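Side-chain contacts in sulfoquinovosidase (Escherichia coli, PDB 5AEG), which hydrolyses sulfoquinovosyl diacylglycerides and simple sulfoquinovosides such as sulfoquinovosyl glycerol, releasing sulfoquinovose for sulfoglycolysis: residues A[166-169]-A[170-174]; A[139-143]-A[144-148]; A[321-325]-A[326-330]; A[555-558]-A[559-563]; A[381-384]-A[385-389]. One frame throughout, in Å; residues are numbered along the deposited sequence.

Interaction 1 (A[166-169]-A[170-174])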
loop_
_atom_site.group_PDB
_atom_site.type_symbol
_atom_site.label_atom_id
_atom_site.label_comp_id
_atom_site.label_asym_id
_atom_site.label_seq_id
_atom_site.Cartn_x
_atom_site.Cartn_y
_atom_site.Cartn_z
ATOM N N GLN A 166 -21.868 8.318 9.081
ATOM C CA GLN A 166 -22.365 9.031 7.892
ATOM C C GLN A 166 -22.079 8.368 6.534
ATOM O O GLN A 166 -22.988 8.204 5.657
ATOM C CB GLN A 166 -21.823 10.467 7.852
ATOM C CG GLN A 166 -22.284 11.342 8.974
ATOM C CD GLN A 166 -21.686 12.735 8.882
ATOM O OE1 GLN A 166 -20.523 12.964 9.225
ATOM N NE2 GLN A 166 -22.416 13.619 8.293
ATOM N N ALA A 167 -20.826 7.920 6.345
ATOM C CA ALA A 167 -20.430 7.293 5.088
ATOM C C ALA A 167 -21.184 5.955 4.942
ATOM O O ALA A 167 -21.508 5.569 3.853
ATOM C CB ALA A 167 -18.919 7.057 5.095
ATOM N N ASP A 168 -21.375 5.253 6.049
ATOM C CA ASP A 168 -22.102 3.942 6.023
ATOM C C ASP A 168 -23.592 4.105 5.676
ATOM O O ASP A 168 -24.177 3.185 5.152
ATOM C CB ASP A 168 -22.027 3.242 7.385
ATOM C CG ASP A 168 -20.791 2.368 7.549
ATOM O OD1 ASP A 168 -20.112 2.136 6.539
ATOM O OD2 ASP A 168 -20.547 1.900 8.715
ATOM N N CYS A 169 -24.195 5.251 5.971
ATOM C CA CYS A 169 -25.566 5.482 5.573
ATOM C C CYS A 169 -25.714 5.526 4.064
ATOM O O CYS A 169 -26.743 5.204 3.585
ATOM C CB CYS A 169 -26.113 6.731 6.231
ATOM S SG CYS A 169 -26.343 6.480 8.015
ATOM N N LYS A 170 -24.649 5.835 3.343
ATOM C CA LYS A 170 -24.618 5.992 1.889
ATOM C C LYS A 170 -23.635 4.901 1.367
ATOM O O LYS A 170 -22.465 5.045 1.382
ATOM C CB LYS A 170 -24.072 7.415 1.740
ATOM C CG LYS A 170 -23.994 8.023 0.367
ATOM C CD LYS A 170 -23.185 9.337 0.415
ATOM C CE LYS A 170 -21.672 9.106 0.373
ATOM N NZ LYS A 170 -20.878 10.207 -0.279
ATOM N N GLU A 171 -24.107 3.775 0.918
ATOM C CA GLU A 171 -23.229 2.833 0.168
ATOM C C GLU A 171 -22.109 2.175 0.938
ATOM O O GLU A 171 -21.119 1.816 0.362
ATOM C CB GLU A 171 -22.682 3.470 -1.114
ATOM C CG GLU A 171 -23.792 3.840 -2.089
ATOM C CD GLU A 171 -24.022 2.837 -3.231
ATOM O OE1 GLU A 171 -23.963 1.587 -3.049
ATOM O OE2 GLU A 171 -24.293 3.343 -4.341
ATOM N N ASN A 172 -22.329 1.964 2.214
ATOM C CA ASN A 172 -21.504 1.105 3.044
ATOM C C ASN A 172 -20.064 1.620 2.978
ATOM O O ASN A 172 -19.101 0.820 2.983
ATOM C CB ASN A 172 -21.541 -0.345 2.510
ATOM C CG ASN A 172 -21.073 -1.313 3.519
ATOM O OD1 ASN A 172 -21.465 -1.212 4.666
ATOM N ND2 ASN A 172 -20.255 -2.290 3.135
ATOM N N ALA A 173 -19.911 2.942 2.922
ATOM C CA ALA A 173 -18.580 3.542 2.632
ATOM C C ALA A 173 -17.691 3.851 3.832
ATOM O O ALA A 173 -16.510 4.302 3.611
ATOM C CB ALA A 173 -18.749 4.767 1.760
ATOM N N GLY A 174 -18.178 3.637 5.034
ATOM C CA GLY A 174 -17.429 3.996 6.264
ATOM C C GLY A 174 -16.218 3.063 6.415
ATOM O O GLY A 174 -15.157 3.487 6.897
HETATM O O HOH W 1 -18.662 0.003 5.693
#

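Interaction 2 (A[139-143]-A[144-148])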
loop_
_atom_site.group_PDB
_atom_site.type_symbol
_atom_site.label_atom_id
_atom_site.label_comp_id
_atom_site.label_asym_id
_atom_site.label_seq_id
_atom_site.Cartn_x
_atom_site.Cartn_y
_atom_site.Cartn_z
ATOM N N PHE A 139 -0.506 -1.794 13.297
ATOM C CA PHE A 139 0.741 -2.240 12.684
ATOM C C PHE A 139 0.978 -3.629 13.234
ATOM O O PHE A 139 0.950 -4.619 12.459
ATOM C CB PHE A 139 1.901 -1.241 12.965
ATOM C CG PHE A 139 3.251 -1.714 12.490
ATOM C CD1 PHE A 139 3.422 -2.402 11.263
ATOM C CD2 PHE A 139 4.380 -1.480 13.303
ATOM C CE1 PHE A 139 4.670 -2.886 10.856
ATOM C CE2 PHE A 139 5.622 -1.933 12.899
ATOM C CZ PHE A 139 5.778 -2.606 11.654
ATOM N N ASP A 140 1.262 -3.734 14.547
ATOM C CA ASP A 140 1.192 -5.071 15.197
ATOM C C ASP A 140 -0.211 -5.567 15.005
ATOM O O ASP A 140 -1.159 -4.965 15.492
ATOM C CB ASP A 140 1.484 -4.959 16.654
ATOM C CG ASP A 140 1.488 -6.318 17.389
ATOM O OD1 ASP A 140 1.424 -7.398 16.811
ATOM O OD2 ASP A 140 1.587 -6.256 18.605
ATOM N N LEU A 141 -0.384 -6.708 14.326
ATOM C CA LEU A 141 -1.710 -7.263 14.064
ATOM C C LEU A 141 -2.220 -8.256 15.110
ATOM O O LEU A 141 -3.402 -8.738 15.089
ATOM C CB LEU A 141 -1.651 -7.985 12.700
ATOM C CG LEU A 141 -1.131 -7.214 11.497
ATOM C CD1 LEU A 141 -1.135 -8.001 10.225
ATOM C CD2 LEU A 141 -1.872 -5.939 11.307
ATOM N N ARG A 142 -1.374 -8.596 16.063
ATOM C CA ARG A 142 -1.803 -9.583 17.115
ATOM C C ARG A 142 -2.980 -9.191 17.934
ATOM O O ARG A 142 -3.101 -8.065 18.338
ATOM C CB ARG A 142 -0.604 -9.980 18.032
ATOM C CG ARG A 142 -0.823 -11.364 18.677
ATOM C CD ARG A 142 -0.448 -12.478 17.727
ATOM N NE ARG A 142 -0.862 -13.794 18.166
ATOM C CZ ARG A 142 -0.185 -14.520 19.055
ATOM N NH1 ARG A 142 0.925 -14.029 19.615
ATOM N NH2 ARG A 142 -0.620 -15.747 19.367
ATOM N N GLY A 143 -3.913 -10.124 18.139
ATOM C CA GLY A 143 -5.119 -9.811 18.844
ATOM C C GLY A 143 -6.358 -9.683 17.959
ATOM O O GLY A 143 -7.449 -9.680 18.469
ATOM N N LYS A 144 -6.206 -9.656 16.640
ATOM C CA LYS A 144 -7.335 -9.382 15.770
ATOM C C LYS A 144 -7.294 -10.226 14.524
ATOM O O LYS A 144 -6.197 -10.655 14.075
ATOM C CB LYS A 144 -7.275 -7.908 15.273
ATOM C CG LYS A 144 -7.390 -6.838 16.340
ATOM C CD LYS A 144 -8.818 -6.766 16.849
ATOM C CE LYS A 144 -9.599 -5.580 16.273
ATOM N NZ LYS A 144 -10.907 -5.417 16.982
ATOM N N PRO A 145 -8.470 -10.379 13.867
ATOM C CA PRO A 145 -8.549 -10.972 12.565
ATOM C C PRO A 145 -8.544 -9.948 11.442
ATOM O O PRO A 145 -9.043 -8.839 11.593
ATOM C CB PRO A 145 -9.879 -11.772 12.647
ATOM C CG PRO A 145 -10.777 -10.827 13.473
ATOM C CD PRO A 145 -9.809 -10.248 14.485
ATOM N N PHE A 146 -7.966 -10.349 10.333
ATOM C CA PHE A 146 -7.840 -9.513 9.129
ATOM C C PHE A 146 -8.324 -10.253 7.906
ATOM O O PHE A 146 -7.565 -11.003 7.247
ATOM C CB PHE A 146 -6.425 -8.964 8.937
ATOM C CG PHE A 146 -6.016 -8.040 10.054
ATOM C CD1 PHE A 146 -5.543 -8.588 11.242
ATOM C CD2 PHE A 146 -6.135 -6.661 9.933
ATOM C CE1 PHE A 146 -5.207 -7.786 12.297
ATOM C CE2 PHE A 146 -5.832 -5.847 11.019
ATOM C CZ PHE A 146 -5.398 -6.408 12.209
ATOM N N PRO A 147 -9.574 -9.991 7.540
ATOM C CA PRO A 147 -9.956 -10.302 6.176
ATOM C C PRO A 147 -9.018 -9.591 5.184
ATOM O O PRO A 147 -8.684 -8.383 5.343
ATOM C CB PRO A 147 -11.374 -9.689 6.066
ATOM C CG PRO A 147 -11.882 -9.738 7.493
ATOM C CD PRO A 147 -10.635 -9.287 8.245
ATOM N N LEU A 148 -8.689 -10.309 4.129
ATOM C CA LEU A 148 -7.794 -9.886 3.076
ATOM C C LEU A 148 -8.523 -9.866 1.721
ATOM O O LEU A 148 -8.509 -10.861 0.920
ATOM C CB LEU A 148 -6.602 -10.843 2.989
ATOM C CG LEU A 148 -5.780 -10.870 4.310
ATOM C CD1 LEU A 148 -4.715 -11.970 4.225
ATOM C CD2 LEU A 148 -5.145 -9.518 4.716
#

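Interaction 3 (A[321-325]-A[326-330])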
loop_
_atom_site.group_PDB
_atom_site.type_symbol
_atom_site.label_atom_id
_atom_site.label_comp_id
_atom_site.label_asym_id
_atom_site.label_seq_id
_atom_site.Cartn_x
_atom_site.Cartn_y
_atom_site.Cartn_z
ATOM N N LYS A 321 7.994 20.970 -22.220
ATOM C CA LYS A 321 9.426 21.177 -22.581
ATOM C C LYS A 321 10.024 22.343 -21.855
ATOM O O LYS A 321 11.102 22.236 -21.272
ATOM C CB LYS A 321 9.605 21.308 -24.101
ATOM C CG LYS A 321 9.156 20.083 -24.892
ATOM C CD LYS A 321 10.128 18.918 -24.773
ATOM C CE LYS A 321 9.622 17.597 -25.394
ATOM N NZ LYS A 321 8.894 16.672 -24.419
ATOM N N GLN A 322 9.300 23.438 -21.825
ATOM C CA GLN A 322 9.745 24.608 -21.130
ATOM C C GLN A 322 9.945 24.313 -19.615
ATOM O O GLN A 322 10.979 24.648 -18.983
ATOM C CB GLN A 322 8.733 25.715 -21.381
ATOM C CG GLN A 322 8.956 26.993 -20.575
ATOM C CD GLN A 322 7.893 28.067 -20.831
ATOM O OE1 GLN A 322 7.452 28.239 -21.986
ATOM N NE2 GLN A 322 7.471 28.806 -19.750
ATOM N N TRP A 323 8.959 23.636 -19.027
ATOM C CA TRP A 323 9.094 23.316 -17.590
ATOM C C TRP A 323 10.294 22.416 -17.338
ATOM O O TRP A 323 11.060 22.625 -16.371
ATOM C CB TRP A 323 7.745 22.676 -17.044
ATOM C CG TRP A 323 6.589 23.649 -16.890
ATOM C CD1 TRP A 323 6.652 24.964 -16.692
ATOM C CD2 TRP A 323 5.182 23.317 -16.920
ATOM N NE1 TRP A 323 5.388 25.501 -16.569
ATOM C CE2 TRP A 323 4.473 24.508 -16.733
ATOM C CE3 TRP A 323 4.472 22.125 -17.100
ATOM C CZ2 TRP A 323 3.092 24.547 -16.650
ATOM C CZ3 TRP A 323 3.068 22.185 -17.074
ATOM C CH2 TRP A 323 2.411 23.383 -16.854
ATOM N N ASN A 324 10.482 21.424 -18.200
ATOM C CA ASN A 324 11.597 20.503 -18.038
ATOM C C ASN A 324 12.921 21.296 -18.083
ATOM O O ASN A 324 13.783 21.141 -17.219
ATOM C CB ASN A 324 11.591 19.434 -19.097
ATOM C CG ASN A 324 10.491 18.449 -18.948
ATOM O OD1 ASN A 324 9.673 18.385 -17.940
ATOM N ND2 ASN A 324 10.434 17.641 -19.919
ATOM N N GLN A 325 13.041 22.222 -19.032
ATOM C CA GLN A 325 14.212 23.156 -19.031
ATOM C C GLN A 325 14.482 23.871 -17.772
ATOM O O GLN A 325 15.642 24.157 -17.498
ATOM C CB GLN A 325 14.132 24.190 -20.154
ATOM C CG GLN A 325 14.593 23.564 -21.480
ATOM C CD GLN A 325 14.077 24.334 -22.705
ATOM O OE1 GLN A 325 13.831 25.543 -22.629
ATOM N NE2 GLN A 325 13.933 23.642 -23.845
ATOM N N GLU A 326 13.443 24.178 -17.000
ATOM C CA GLU A 326 13.572 24.841 -15.703
ATOM C C GLU A 326 13.612 23.864 -14.503
ATOM O O GLU A 326 13.416 24.284 -13.354
ATOM C CB GLU A 326 12.368 25.757 -15.533
ATOM C CG GLU A 326 12.244 26.811 -16.624
ATOM C CD GLU A 326 10.918 27.555 -16.577
ATOM O OE1 GLU A 326 9.951 27.141 -15.840
ATOM O OE2 GLU A 326 10.828 28.535 -17.349
ATOM N N GLY A 327 13.783 22.578 -14.734
ATOM C CA GLY A 327 13.830 21.614 -13.604
ATOM C C GLY A 327 12.458 21.190 -13.017
ATOM O O GLY A 327 12.364 20.852 -11.845
ATOM N N VAL A 328 11.400 21.183 -13.844
ATOM C CA VAL A 328 10.017 20.857 -13.417
ATOM C C VAL A 328 9.514 19.786 -14.347
ATOM O O VAL A 328 9.432 19.942 -15.592
ATOM C CB VAL A 328 9.109 22.091 -13.449
ATOM C CG1 VAL A 328 7.678 21.813 -13.049
ATOM C CG2 VAL A 328 9.686 23.186 -12.575
ATOM N N GLN A 329 9.160 18.678 -13.729
ATOM C CA GLN A 329 8.523 17.546 -14.430
ATOM C C GLN A 329 7.006 17.697 -14.445
ATOM O O GLN A 329 6.425 18.412 -13.590
ATOM C CB GLN A 329 8.901 16.264 -13.702
ATOM C CG GLN A 329 10.364 15.864 -13.847
ATOM C CD GLN A 329 10.696 15.402 -15.273
ATOM O OE1 GLN A 329 9.912 14.790 -15.933
ATOM N NE2 GLN A 329 11.814 15.796 -15.752
ATOM N N PHE A 330 6.351 17.058 -15.422
ATOM C CA PHE A 330 4.902 17.080 -15.503
ATOM C C PHE A 330 4.405 15.677 -15.259
ATOM O O PHE A 330 4.880 14.698 -15.896
ATOM C CB PHE A 330 4.368 17.527 -16.901
ATOM C CG PHE A 330 2.888 17.587 -16.953
ATOM C CD1 PHE A 330 2.218 18.608 -16.312
ATOM C CD2 PHE A 330 2.163 16.591 -17.556
ATOM C CE1 PHE A 330 0.832 18.647 -16.323
ATOM C CE2 PHE A 330 0.770 16.632 -17.556
ATOM C CZ PHE A 330 0.124 17.640 -16.930
HETATM O O HOH W 2 7.974 28.413 -16.565
#

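Interaction 4 (A[555-558]-A[559-563])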
loop_
_atom_site.group_PDB
_atom_site.type_symbol
_atom_site.label_atom_id
_atom_site.label_comp_id
_atom_site.label_asym_id
_atom_site.label_seq_id
_atom_site.Cartn_x
_atom_site.Cartn_y
_atom_site.Cartn_z
ATOM N N ILE A 555 2.835 29.574 2.131
ATOM C CA ILE A 555 3.852 29.478 1.107
ATOM C C ILE A 555 5.268 29.450 1.750
ATOM O O ILE A 555 6.124 28.638 1.360
ATOM C CB ILE A 555 3.738 30.661 0.049
ATOM C CG1 ILE A 555 2.439 30.486 -0.794
ATOM C CG2 ILE A 555 4.907 30.636 -0.890
ATOM C CD1 ILE A 555 1.986 31.731 -1.522
ATOM N N ALA A 556 5.516 30.338 2.730
ATOM C CA ALA A 556 6.845 30.351 3.345
ATOM C C ALA A 556 7.106 29.009 4.096
ATOM O O ALA A 556 8.244 28.571 4.287
ATOM C CB ALA A 556 6.964 31.513 4.339
ATOM N N HIS A 557 6.023 28.454 4.658
ATOM C CA HIS A 557 6.110 27.141 5.306
ATOM C C HIS A 557 6.550 26.058 4.351
ATOM O O HIS A 557 7.519 25.322 4.654
ATOM C CB HIS A 557 4.814 26.758 6.048
ATOM C CG HIS A 557 4.955 25.515 6.836
ATOM N ND1 HIS A 557 5.607 25.482 8.048
ATOM C CD2 HIS A 557 4.686 24.222 6.517
ATOM C CE1 HIS A 557 5.635 24.233 8.481
ATOM N NE2 HIS A 557 5.110 23.465 7.567
ATOM N N PHE A 558 5.912 25.949 3.178
ATOM C CA PHE A 558 6.390 25.096 2.095
ATOM C C PHE A 558 7.854 25.410 1.691
ATOM O O PHE A 558 8.648 24.472 1.396
ATOM C CB PHE A 558 5.388 25.163 0.904
ATOM C CG PHE A 558 4.210 24.229 1.068
ATOM C CD1 PHE A 558 3.112 24.547 1.877
ATOM C CD2 PHE A 558 4.305 22.958 0.524
ATOM C CE1 PHE A 558 2.076 23.642 2.044
ATOM C CE2 PHE A 558 3.286 22.067 0.688
ATOM C CZ PHE A 558 2.197 22.395 1.466
ATOM N N ALA A 559 8.206 26.710 1.614
ATOM C CA ALA A 559 9.610 27.079 1.284
ATOM C C ALA A 559 10.585 26.431 2.347
ATOM O O ALA A 559 11.505 25.750 1.973
ATOM C CB ALA A 559 9.811 28.602 1.168
ATOM N N ARG A 560 10.273 26.568 3.616
ATOM C CA ARG A 560 11.117 26.038 4.699
ATOM C C ARG A 560 11.213 24.524 4.652
ATOM O O ARG A 560 12.302 23.970 4.645
ATOM C CB ARG A 560 10.594 26.500 6.051
ATOM C CG ARG A 560 11.239 25.841 7.318
ATOM C CD ARG A 560 10.425 26.066 8.611
ATOM N NE ARG A 560 10.986 25.310 9.737
ATOM C CZ ARG A 560 12.144 25.600 10.348
ATOM N NH1 ARG A 560 12.837 26.672 10.024
ATOM N NH2 ARG A 560 12.619 24.826 11.315
ATOM N N MET A 561 10.065 23.841 4.514
ATOM C CA MET A 561 10.102 22.370 4.605
ATOM C C MET A 561 10.542 21.712 3.370
ATOM O O MET A 561 11.161 20.621 3.453
ATOM C CB MET A 561 8.744 21.792 5.132
ATOM C CG MET A 561 8.258 22.421 6.438
ATOM S SD MET A 561 9.496 22.568 7.751
ATOM C CE MET A 561 9.730 20.844 8.160
ATOM N N THR A 562 10.307 22.318 2.197
ATOM C CA THR A 562 10.948 21.804 1.001
ATOM C C THR A 562 12.461 22.010 1.011
ATOM O O THR A 562 13.175 21.208 0.405
ATOM C CB THR A 562 10.353 22.321 -0.331
ATOM O OG1 THR A 562 10.478 23.745 -0.428
ATOM C CG2 THR A 562 8.880 21.956 -0.398
ATOM N N THR A 563 12.925 23.060 1.677
ATOM C CA THR A 563 14.383 23.209 1.830
ATOM C C THR A 563 14.923 22.150 2.782
ATOM O O THR A 563 15.983 21.642 2.549
ATOM C CB THR A 563 14.726 24.618 2.305
ATOM O OG1 THR A 563 14.220 25.506 1.344
ATOM C CG2 THR A 563 16.172 24.815 2.356
#

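Interaction 5 (A[381-384]-A[385-389])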
loop_
_atom_site.group_PDB
_atom_site.type_symbol
_atom_site.label_atom_id
_atom_site.label_comp_id
_atom_site.label_asym_id
_atom_site.label_seq_id
_atom_site.Cartn_x
_atom_site.Cartn_y
_atom_site.Cartn_z
ATOM N N GLU A 381 -3.936 -9.128 -25.593
ATOM C CA GLU A 381 -3.938 -8.045 -26.564
ATOM C C GLU A 381 -4.449 -6.753 -25.925
ATOM O O GLU A 381 -3.986 -5.676 -26.266
ATOM C CB GLU A 381 -4.813 -8.397 -27.769
ATOM C CG GLU A 381 -4.287 -9.575 -28.564
ATOM C CD GLU A 381 -5.378 -10.182 -29.429
ATOM O OE1 GLU A 381 -6.122 -9.410 -30.100
ATOM O OE2 GLU A 381 -5.498 -11.428 -29.424
ATOM N N ALA A 382 -5.424 -6.880 -25.028
ATOM C CA ALA A 382 -5.938 -5.694 -24.313
ATOM C C ALA A 382 -4.820 -5.086 -23.415
ATOM O O ALA A 382 -4.657 -3.855 -23.363
ATOM C CB ALA A 382 -7.143 -6.051 -23.510
ATOM N N TYR A 383 -4.065 -5.973 -22.753
ATOM C CA TYR A 383 -2.907 -5.605 -21.913
ATOM C C TYR A 383 -1.869 -4.882 -22.697
ATOM O O TYR A 383 -1.470 -3.766 -22.307
ATOM C CB TYR A 383 -2.333 -6.843 -21.238
ATOM C CG TYR A 383 -1.157 -6.595 -20.347
ATOM C CD1 TYR A 383 0.126 -6.517 -20.862
ATOM C CD2 TYR A 383 -1.320 -6.443 -18.976
ATOM C CE1 TYR A 383 1.227 -6.324 -20.053
ATOM C CE2 TYR A 383 -0.221 -6.221 -18.145
ATOM C CZ TYR A 383 1.049 -6.150 -18.664
ATOM O OH TYR A 383 2.128 -5.928 -17.827
ATOM N N ALA A 384 -1.468 -5.467 -23.843
ATOM C CA ALA A 384 -0.552 -4.834 -24.815
ATOM C C ALA A 384 -1.024 -3.492 -25.294
ATOM O O ALA A 384 -0.228 -2.531 -25.375
ATOM C CB ALA A 384 -0.310 -5.740 -26.046
ATOM N N TRP A 385 -2.302 -3.442 -25.616
ATOM C CA TRP A 385 -2.962 -2.223 -26.107
ATOM C C TRP A 385 -2.905 -1.104 -25.073
ATOM O O TRP A 385 -2.636 0.013 -25.390
ATOM C CB TRP A 385 -4.434 -2.514 -26.413
ATOM C CG TRP A 385 -5.365 -1.310 -26.639
ATOM C CD1 TRP A 385 -5.411 -0.461 -27.727
ATOM C CD2 TRP A 385 -6.366 -0.834 -25.743
ATOM N NE1 TRP A 385 -6.383 0.486 -27.551
ATOM C CE2 TRP A 385 -6.982 0.283 -26.342
ATOM C CE3 TRP A 385 -6.837 -1.268 -24.505
ATOM C CZ2 TRP A 385 -8.012 0.963 -25.737
ATOM C CZ3 TRP A 385 -7.857 -0.595 -23.914
ATOM C CH2 TRP A 385 -8.435 0.511 -24.525
ATOM N N PHE A 386 -3.286 -1.428 -23.838
ATOM C CA PHE A 386 -3.338 -0.419 -22.792
ATOM C C PHE A 386 -1.938 0.031 -22.408
ATOM O O PHE A 386 -1.712 1.197 -22.149
ATOM C CB PHE A 386 -4.136 -0.947 -21.588
ATOM C CG PHE A 386 -4.829 0.123 -20.824
ATOM C CD1 PHE A 386 -5.661 1.008 -21.457
ATOM C CD2 PHE A 386 -4.630 0.276 -19.469
ATOM C CE1 PHE A 386 -6.367 1.955 -20.751
ATOM C CE2 PHE A 386 -5.267 1.285 -18.771
ATOM C CZ PHE A 386 -6.157 2.117 -19.373
ATOM N N LYS A 387 -0.978 -0.876 -22.388
ATOM C CA LYS A 387 0.407 -0.475 -22.255
ATOM C C LYS A 387 0.841 0.527 -23.367
ATOM O O LYS A 387 1.589 1.460 -23.117
ATOM C CB LYS A 387 1.264 -1.720 -22.177
ATOM C CG LYS A 387 2.766 -1.444 -22.207
ATOM C CD LYS A 387 3.526 -2.520 -21.449
ATOM C CE LYS A 387 3.245 -3.982 -21.820
ATOM N NZ LYS A 387 3.640 -4.260 -23.209
ATOM N N GLU A 388 0.355 0.358 -24.603
ATOM C CA GLU A 388 0.656 1.339 -25.677
ATOM C C GLU A 388 -0.004 2.644 -25.474
ATOM O O GLU A 388 0.559 3.694 -25.826
ATOM C CB GLU A 388 0.298 0.802 -27.116
ATOM C CG GLU A 388 1.193 -0.375 -27.517
ATOM C CD GLU A 388 2.692 -0.069 -27.579
ATOM O OE1 GLU A 388 3.003 1.007 -28.156
ATOM O OE2 GLU A 388 3.550 -0.886 -27.069
ATOM N N VAL A 389 -1.196 2.613 -24.915
ATOM C CA VAL A 389 -1.833 3.844 -24.516
ATOM C C VAL A 389 -0.895 4.613 -23.574
ATOM O O VAL A 389 -0.705 5.812 -23.762
ATOM C CB VAL A 389 -3.201 3.618 -23.845
ATOM C CG1 VAL A 389 -3.714 4.866 -23.168
ATOM C CG2 VAL A 389 -4.248 3.159 -24.867
#

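Interaction 1 (A[166-169]-A[170-174])
Two backbone bonds meet on A167 O: K170 N lies 3.2 Å from A167 O, and A173 N reaches A167 O over the same length. The two N-H groups come from opposite faces of the carbonyl plane, each well out of it, so the oxygen is gripped between the end of the helix and the turn beyond. The side-chain bond is made by D168. Its CB points away from the turn, but chi1 of -88° brings OD1 back: G174 N donates to D168 OD1 at 2.9 Å, arriving from above the carboxylate plane. A water lies 2.7 Å from D168 OD1 and 2.9 Å from N172 O and bridges them. Here helix 162-169 of the galactose mutarotase-like region ends and the chain reverses, with E171 and N172 both at positive phi. The other carboxylate oxygen, D168 OD2, forms a salt bridge with K159, while N172 ND2 is held by N54 O. Replacing D168 by an alanine would probably leave G174 N without this acceptor and K159 without its carboxylate mate. Apolar contact is small: A167 CB sits 4.0 Å from A173 CB. The side chain of A173 lies about 8 Å from that of D472, the inferred proton donor.

Interaction 2 (A[139-143]-A[144-148])
K144 closes the turn through its backbone: K144 N donates weakly to L141 O at 3.3 Å. Its aliphatic chain passes along the G143 carbonyl, bent at chi2 and chi3, with K144 CG 3.4 Å from G143 C, before its ammonium end leads off to a cation-pi contact with Y177. P145 faces away from the turn, toward strand 203-206. F146 returns to it, its ring meeting L141: L141 CD2 lies over one face, 4.0 Å from the ring centroid and displaced toward the rim, while L141 CB touches F146 CE1 at 3.6 Å. In L141, chi2 of -179° sends CD1 onward and leaves CD2 to the ring. With an alanine at F146, L141 CD2 would probably lose the face it packs on and a gap would open beside it. Ahead of the turn, D140 OD1 accepts from R142 N at 3.1 Å. An Asx turn thus runs into a type II beta turn from L141 to K144, with glycine at the positive-phi position, leading into strand 145-148, which pairs with strand 203-206.

Interaction 3 (A[321-325]-A[326-330])
Q322 and E326 run side by side, pointing the same way, four residues apart at the end of the helix. A water joins their ends, accepting from Q322 NE2 at 3.2 Å and donating to E326 OE1 at 2.5 Å; the amide and carboxylate planes stand 60° apart. The backbone matches them, E326 N donating to Q322 O. W323 is buried. Its CB packs 3.9 Å from V328 CB, and farther out W323 CZ3 meets F330 CD1 at 3.8 Å, the phenylalanine atom arriving at the indole edge. F330 gets there with CG anti to its backbone N (chi1 -178°). On the pyrrole side, E326 OE1 lies near the indole plane, 4.0 Å from W323 CD1, while W323 NE1 itself donates to Q269. W323 O accepts from V328 N at 2.9 Å, and N324 O from G327 N at 2.9 Å. These two bonds form the Schellman motif that ends helix 316-325, with G327 as its positive-phi C-prime residue; a CB there would collide with the carbonyl O of E326, which calls for glycine. The chain then enters strand 329-334 of the TIM barrel. E326 OE1 also forms a salt bridge with R276 on helix 265-277. The carboxylate thus shares one oxygen between an arginine and a water, which would tend to keep it ionised and hold it in place beside the end of the helix.

Interaction 4 (A[555-558]-A[559-563])
M561 lays its CG over one face of the H557 imidazole, a CH-pi contact 3.9 Å from the ring centroid and nearest to H557 NE2, at 3.5 Å. Chi2 of the methionine (-47°) carries SD obliquely past the same ring at 4.8 Å from its centroid. The CB of H557 points away, but with CG anti to the backbone N (chi1 -173°) the ring comes back toward M561. One residue along, T562 OG1 donates to F558 O at 2.7 Å; T562 N reaches F558 O at 2.8 Å from the other face of the carbonyl plane. T563 repeats the pattern on A559 O. Regular i to i+4 bonds of helix 552-567 set this spacing, M561 N donating to H557 O among them. Farther out, helix 518-528 packs on F558 and M561, and H557 NE2 has weak bonds to D526 and L522. T562 OG1 accepts from K281 N and T563 OG1 from K281 NZ, so each hydroxyl gives its proton to its own helix and takes one from K281.

Interaction 5 (A[381-384]-A[385-389])
Y383 and K387, one turn apart on the helix, make the closest side-chain contact: K387 CE lies 3.6 Å from Y383 CE1, approaching the ring obliquely. The lysine begins extended and then bends at chi3 and chi4 (52° and 64°), folding its methylene next to the tyrosine before NZ turns off to a salt bridge with E443. Y383 OH is hydrogen-bonded to E439 OE1, also on helix 422-444, so both polar ends are fixed by that neighbour. W385 packs tightly against the backbone of the preceding turn, its CB 3.2 Å from E381 O and its CE3 3.6 Å from A382 O, which lies at the indole edge in the ring plane. V389 CG2 covers part of one indole face, offset toward the rim, and Y353 meets the tryptophan with ring planes at about 40°. Helix 380-395 belongs to the TIM-barrel domain and is held together here by i to i+4 bonds such as K387 N to Y383 O (2.9 Å) and F386 N to A382 O (2.8 Å). The solvent side is looser. E381 directs its carboxylate away from the following turn, and E388, also exposed, bends at chi2 with CG 3.4 Å from A384 O and pairs its OE2 with K391.

In the fold
Along the chain the order is interaction 2, 1, 3, 5, 4. The first two lie in the galactose mutarotase-like region, their centres 23 Å apart, where strand 145-148 is followed by helix 162-169. The other three belong to the TIM-barrel domain: interaction 3 joins helix 316-325 to parallel strand 329-334, while interactions 5 and 4 lie within helices 380-395 and 552-567. Interactions 3 and 4 are about 20 Å apart between centres, both in contact with helix 265-277; interactions 4 and 5 are about 41 Å apart. None touches another. Each contact is local to its own helix end, turn or helix, and interaction 1 brings the N-terminal region to within about 8 Å, between the side chains of A173 and D472, of the inferred proton donor in the barrel.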